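PDB 3SQR: laccase from Botrytis aclada, which oxidises phenolic substrates such as hydroquinones with its copper ions while reducing dioxygen to water, and probably serves in lignin breakdown and detoxification of lignin-derived products. Local coordinates for residues 467-479 with 489-501. Sequence-based numbering, arbitrary orientation.
With CU (copper (II) ion), chain E.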
loop_
_atom_site.group_PDB
_atom_site.type_symbol
_atom_site.label_atom_id
_atom_site.label_comp_id
_atom_site.label_asym_id
_atom_site.label_seq_id
_atom_site.Cartn_x
_atom_site.Cartn_y
_atom_site.Cartn_z
ATOM N N LEU A 467 1.780 7.881 -3.362
ATOM C CA LEU A 467 2.583 9.040 -2.960
ATOM C C LEU A 467 2.910 8.949 -1.481
ATOM O O LEU A 467 2.042 8.791 -0.675
ATOM C CB LEU A 467 1.785 10.338 -3.166
ATOM C CG LEU A 467 2.470 11.644 -2.652
ATOM C CD1 LEU A 467 3.805 11.905 -3.307
ATOM C CD2 LEU A 467 1.614 12.893 -2.917
ATOM N N HIS A 468 4.182 9.090 -1.118
ATOM C CA HIS A 468 4.613 9.074 0.258
ATOM C C HIS A 468 4.475 10.494 0.860
ATOM O O HIS A 468 4.510 11.497 0.135
ATOM C CB HIS A 468 6.081 8.617 0.303
ATOM C CG HIS A 468 6.279 7.181 0.034
ATOM N ND1 HIS A 468 6.973 6.356 0.898
ATOM C CD2 HIS A 468 5.883 6.399 -0.992
ATOM C CE1 HIS A 468 6.947 5.126 0.426
ATOM N NE2 HIS A 468 6.320 5.131 -0.722
ATOM N N GLY A 469 4.416 10.557 2.150
ATOM C CA GLY A 469 4.405 11.840 2.913
ATOM C C GLY A 469 3.179 12.723 2.808
ATOM O O GLY A 469 3.092 13.749 3.447
ATOM N N HIS A 470 2.172 12.298 2.060
ATOM C CA HIS A 470 0.984 13.075 1.789
ATOM C C HIS A 470 -0.189 12.213 1.460
ATOM O O HIS A 470 -0.044 11.232 0.718
ATOM C CB HIS A 470 1.104 13.983 0.560
ATOM C CG HIS A 470 2.233 14.939 0.643
ATOM N ND1 HIS A 470 2.056 16.219 1.083
ATOM C CD2 HIS A 470 3.565 14.802 0.394
ATOM C CE1 HIS A 470 3.211 16.851 1.073
ATOM N NE2 HIS A 470 4.146 16.020 0.666
ATOM N N ASP A 471 -1.347 12.669 1.901
ATOM C CA ASP A 471 -2.565 12.314 1.182
ATOM C C ASP A 471 -2.713 13.261 0.014
ATOM O O ASP A 471 -2.449 14.454 0.166
ATOM C CB ASP A 471 -3.810 12.480 1.995
ATOM C CG ASP A 471 -3.968 11.430 3.081
ATOM O OD1 ASP A 471 -3.332 10.385 3.049
ATOM O OD2 ASP A 471 -4.786 11.672 3.930
ATOM N N PHE A 472 -3.084 12.737 -1.143
ATOM C CA PHE A 472 -3.323 13.602 -2.300
ATOM C C PHE A 472 -4.788 13.725 -2.604
ATOM O O PHE A 472 -5.593 12.923 -2.122
ATOM C CB PHE A 472 -2.530 13.165 -3.505
ATOM C CG PHE A 472 -2.769 11.749 -3.920
ATOM C CD1 PHE A 472 -4.017 11.320 -4.344
ATOM C CD2 PHE A 472 -1.743 10.847 -3.876
ATOM C CE1 PHE A 472 -4.188 9.999 -4.713
ATOM C CE2 PHE A 472 -1.910 9.528 -4.281
ATOM C CZ PHE A 472 -3.110 9.114 -4.670
ATOM N N PHE A 473 -5.101 14.716 -3.436
ATOM C CA PHE A 473 -6.468 14.964 -3.868
ATOM C C PHE A 473 -6.535 14.560 -5.315
ATOM O O PHE A 473 -5.682 14.973 -6.124
ATOM C CB PHE A 473 -6.708 16.469 -3.758
ATOM C CG PHE A 473 -6.744 16.993 -2.359
ATOM C CD1 PHE A 473 -5.637 17.072 -1.554
ATOM C CD2 PHE A 473 -7.947 17.449 -1.832
ATOM C CE1 PHE A 473 -5.732 17.622 -0.250
ATOM C CE2 PHE A 473 -8.008 17.988 -0.577
ATOM C CZ PHE A 473 -6.949 18.050 0.200
ATOM N N ILE A 474 -7.481 13.694 -5.650
ATOM C CA ILE A 474 -7.622 13.244 -7.024
ATOM C C ILE A 474 -8.433 14.303 -7.785
ATOM O O ILE A 474 -9.658 14.261 -7.784
ATOM C CB ILE A 474 -8.290 11.923 -7.086
ATOM C CG1 ILE A 474 -7.558 10.888 -6.206
ATOM C CG2 ILE A 474 -8.396 11.476 -8.550
ATOM C CD1 ILE A 474 -8.139 9.427 -6.384
ATOM N N VAL A 475 -7.733 15.270 -8.339
ATOM C CA VAL A 475 -8.414 16.349 -9.073
ATOM C C VAL A 475 -8.909 15.884 -10.469
ATOM O O VAL A 475 -9.873 16.414 -11.027
ATOM C CB VAL A 475 -7.635 17.630 -9.073
ATOM C CG1 VAL A 475 -7.354 18.027 -7.527
ATOM C CG2 VAL A 475 -6.375 17.625 -9.913
ATOM N N ALA A 476 -8.300 14.830 -10.968
ATOM C CA ALA A 476 -8.721 14.201 -12.231
ATOM C C ALA A 476 -8.146 12.792 -12.298
ATOM O O ALA A 476 -6.980 12.546 -12.001
ATOM C CB ALA A 476 -8.202 15.009 -13.433
ATOM N N GLN A 477 -8.953 11.872 -12.747
ATOM C CA GLN A 477 -8.459 10.522 -12.975
ATOM C C GLN A 477 -9.212 10.127 -14.247
ATOM O O GLN A 477 -10.392 9.771 -14.213
ATOM C CB GLN A 477 -8.798 9.670 -11.766
ATOM C CG GLN A 477 -8.344 8.235 -11.907
ATOM C CD GLN A 477 -8.735 7.386 -10.774
ATOM O OE1 GLN A 477 -9.896 7.294 -10.399
ATOM N NE2 GLN A 477 -7.721 6.731 -10.174
ATOM N N GLU A 478 -8.545 10.298 -15.359
ATOM C CA GLU A 478 -9.199 10.338 -16.654
ATOM C C GLU A 478 -8.595 9.382 -17.634
ATOM O O GLU A 478 -7.350 9.303 -17.776
ATOM C CB GLU A 478 -9.084 11.753 -17.242
ATOM C CG GLU A 478 -9.766 12.815 -16.398
ATOM C CD GLU A 478 -11.271 12.737 -16.387
ATOM O OE1 GLU A 478 -11.823 12.311 -17.409
ATOM O OE2 GLU A 478 -11.881 13.106 -15.350
ATOM N N THR A 479 -9.494 8.743 -18.379
ATOM C CA THR A 479 -9.123 7.905 -19.517
ATOM C C THR A 479 -9.199 8.748 -20.781
ATOM O O THR A 479 -10.149 8.663 -21.552
ATOM C CB THR A 479 -10.016 6.699 -19.607
ATOM O OG1 THR A 479 -11.400 7.102 -19.609
ATOM C CG2 THR A 479 -9.769 5.844 -18.390
ATOM N N ALA A 489 -8.790 22.947 -16.519
ATOM C CA ALA A 489 -10.029 23.600 -16.210
ATOM C C ALA A 489 -11.099 22.631 -15.802
ATOM O O ALA A 489 -12.073 23.046 -15.218
ATOM N N LYS A 490 -10.931 21.341 -16.125
ATOM C CA LYS A 490 -11.844 20.313 -15.689
ATOM C C LYS A 490 -11.463 19.601 -14.364
ATOM O O LYS A 490 -12.220 18.773 -13.880
ATOM C CB LYS A 490 -11.997 19.264 -16.798
ATOM C CG LYS A 490 -12.845 19.750 -17.997
ATOM C CD LYS A 490 -14.320 19.253 -17.874
ATOM C CE LYS A 490 -15.330 20.054 -18.726
ATOM N NZ LYS A 490 -16.691 19.429 -18.607
ATOM N N PHE A 491 -10.319 19.921 -13.786
ATOM C CA PHE A 491 -9.957 19.437 -12.433
ATOM C C PHE A 491 -11.044 19.738 -11.437
ATOM O O PHE A 491 -11.646 20.844 -11.458
ATOM C CB PHE A 491 -8.704 20.145 -11.927
ATOM C CG PHE A 491 -7.464 19.792 -12.632
ATOM C CD1 PHE A 491 -7.408 18.690 -13.516
ATOM C CD2 PHE A 491 -6.295 20.515 -12.387
ATOM C CE1 PHE A 491 -6.255 18.363 -14.125
ATOM C CE2 PHE A 491 -5.131 20.165 -13.008
ATOM C CZ PHE A 491 -5.112 19.094 -13.906
ATOM N N ASN A 492 -11.308 18.786 -10.546
ATOM C CA ASN A 492 -12.176 19.025 -9.428
ATOM C C ASN A 492 -11.333 19.388 -8.212
ATOM O O ASN A 492 -10.620 18.550 -7.657
ATOM C CB ASN A 492 -13.026 17.801 -9.167
ATOM C CG ASN A 492 -13.929 17.919 -7.951
ATOM O OD1 ASN A 492 -14.390 16.889 -7.448
ATOM N ND2 ASN A 492 -14.223 19.141 -7.494
ATOM N N LEU A 493 -11.440 20.649 -7.779
ATOM C CA LEU A 493 -10.660 21.153 -6.650
ATOM C C LEU A 493 -11.425 21.239 -5.348
ATOM O O LEU A 493 -10.840 21.529 -4.297
ATOM C CB LEU A 493 -10.058 22.533 -7.012
ATOM C CG LEU A 493 -9.252 22.578 -8.306
ATOM C CD1 LEU A 493 -8.855 24.041 -8.641
ATOM C CD2 LEU A 493 -7.973 21.711 -8.296
ATOM N N VAL A 494 -12.700 20.921 -5.411
ATOM C CA VAL A 494 -13.607 21.027 -4.299
ATOM C C VAL A 494 -13.945 19.668 -3.719
ATOM O O VAL A 494 -14.749 18.866 -4.295
ATOM C CB VAL A 494 -14.952 21.690 -4.696
ATOM C CG1 VAL A 494 -15.792 21.814 -3.471
ATOM C CG2 VAL A 494 -14.663 23.076 -5.311
ATOM N N ASN A 495 -13.320 19.415 -2.590
ATOM C CA ASN A 495 -13.392 18.128 -1.928
ATOM C C ASN A 495 -13.382 16.915 -2.888
ATOM O O ASN A 495 -14.279 16.081 -2.814
ATOM C CB ASN A 495 -14.601 18.030 -1.002
ATOM C CG ASN A 495 -14.448 16.954 0.025
ATOM O OD1 ASN A 495 -13.311 16.694 0.482
ATOM N ND2 ASN A 495 -15.562 16.318 0.416
ATOM N N PRO A 496 -12.351 16.794 -3.724
ATOM C CA PRO A 496 -12.257 15.604 -4.549
ATOM C C PRO A 496 -11.819 14.399 -3.694
ATOM O O PRO A 496 -11.550 14.548 -2.518
ATOM C CB PRO A 496 -11.190 15.963 -5.535
ATOM C CG PRO A 496 -10.305 16.860 -4.759
ATOM C CD PRO A 496 -11.185 17.657 -3.908
ATOM N N PRO A 497 -11.851 13.191 -4.264
ATOM C CA PRO A 497 -11.313 12.088 -3.454
ATOM C C PRO A 497 -9.922 12.388 -2.917
ATOM O O PRO A 497 -9.130 13.106 -3.513
ATOM C CB PRO A 497 -11.275 10.903 -4.419
ATOM C CG PRO A 497 -12.195 11.329 -5.576
ATOM C CD PRO A 497 -12.139 12.798 -5.630
ATOM N N ARG A 498 -9.627 11.808 -1.769
ATOM C CA ARG A 498 -8.384 12.107 -1.081
ATOM C C ARG A 498 -7.940 10.822 -0.433
ATOM O O ARG A 498 -8.712 10.187 0.290
ATOM C CB ARG A 498 -8.620 13.206 -0.032
ATOM C CG ARG A 498 -7.393 13.728 0.698
ATOM C CD ARG A 498 -7.746 14.933 1.550
ATOM N NE ARG A 498 -8.449 14.624 2.777
ATOM C CZ ARG A 498 -9.684 15.027 3.098
ATOM N NH1 ARG A 498 -10.386 15.716 2.249
ATOM N NH2 ARG A 498 -10.211 14.738 4.261
ATOM N N ARG A 499 -6.695 10.437 -0.742
ATOM C CA ARG A 499 -6.200 9.169 -0.347
ATOM C C ARG A 499 -4.708 9.116 -0.638
ATOM O O ARG A 499 -4.070 10.148 -0.894
ATOM C CB ARG A 499 -6.976 8.055 -1.073
ATOM C CG ARG A 499 -6.670 7.927 -2.583
ATOM C CD ARG A 499 -7.537 6.876 -3.305
ATOM N NE ARG A 499 -7.576 5.608 -2.559
ATOM C CZ ARG A 499 -8.518 4.677 -2.693
ATOM N NH1 ARG A 499 -9.550 4.862 -3.492
ATOM N NH2 ARG A 499 -8.479 3.599 -1.920
ATOM N N ASP A 500 -4.093 7.943 -0.546
ATOM C CA ASP A 500 -2.640 7.872 -0.864
ATOM C C ASP A 500 -2.190 6.915 -1.955
ATOM O O ASP A 500 -1.046 6.966 -2.400
ATOM C CB ASP A 500 -1.834 7.611 0.446
ATOM C CG ASP A 500 -2.190 6.305 1.120
ATOM O OD1 ASP A 500 -1.926 5.264 0.489
ATOM O OD2 ASP A 500 -2.742 6.354 2.268
ATOM N N VAL A 501 -3.131 6.117 -2.477
ATOM C CA VAL A 501 -2.857 5.279 -3.664
ATOM C C VAL A 501 -4.013 5.463 -4.642
ATOM O O VAL A 501 -5.185 5.349 -4.280
ATOM C CB VAL A 501 -2.696 3.776 -3.356
ATOM C CG1 VAL A 501 -2.529 3.006 -4.628
ATOM C CG2 VAL A 501 -1.533 3.505 -2.454
HETATM CU CU CU E . 5.949 3.409 -1.666
HETATM O O HOH W 1 -4.735 7.916 3.034
HETATM O O HOH W 2 4.913 1.737 -0.967
#
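Phe472 and Arg499 pair through their backbones in both directions, Phe472 N to Arg499 O at 2.8 Å and Arg499 N to Phe472 O at 3.0 Å, and Ile474 N adds a bond to Pro497 O. This is a short antiparallel ladder. With CG wedged between backbone N and carbonyl carbon (chi1 56°), the Phe472 ring folds back so that Arg499 O sits over the centre of one face. On the other side of the sheet, the Phe473 ring runs alongside Arg498; Arg498 CD lies over the ring face, 3.5 Å from Phe473 CZ, while Pro496 CG meets the ring edge. Further along, Val475 CG2 rests over the Phe491 ring face, 3.6 Å from Phe491 CG, and Val475 O accepts a bond from Asn492 N at 2.8 Å.

At the copper end, a water donates to both Asp471 OD1 and Asp500 OD2, bridging carboxylates that would otherwise probably repel. Tyr59 OH hydrogen-bonds to Asp471 OD2 and Arg498 NE, and Arg498 NH2 reaches Leu380 O, whereas Arg310 and Asp291 form salt bridges with Asp500 and Arg499. Leu467 N bonds to Asp500 O, next to His468, whose NE2 holds a copper ion, probably one of the type 3 pair, at 2.0 Å with His170 and His525.

Strand 498-499 thus edges the sheet of this cupredoxin-like domain, with 472-478 lying between it and 509-515, where Val475 and Ala476 make a classic bulge opposite Ala511.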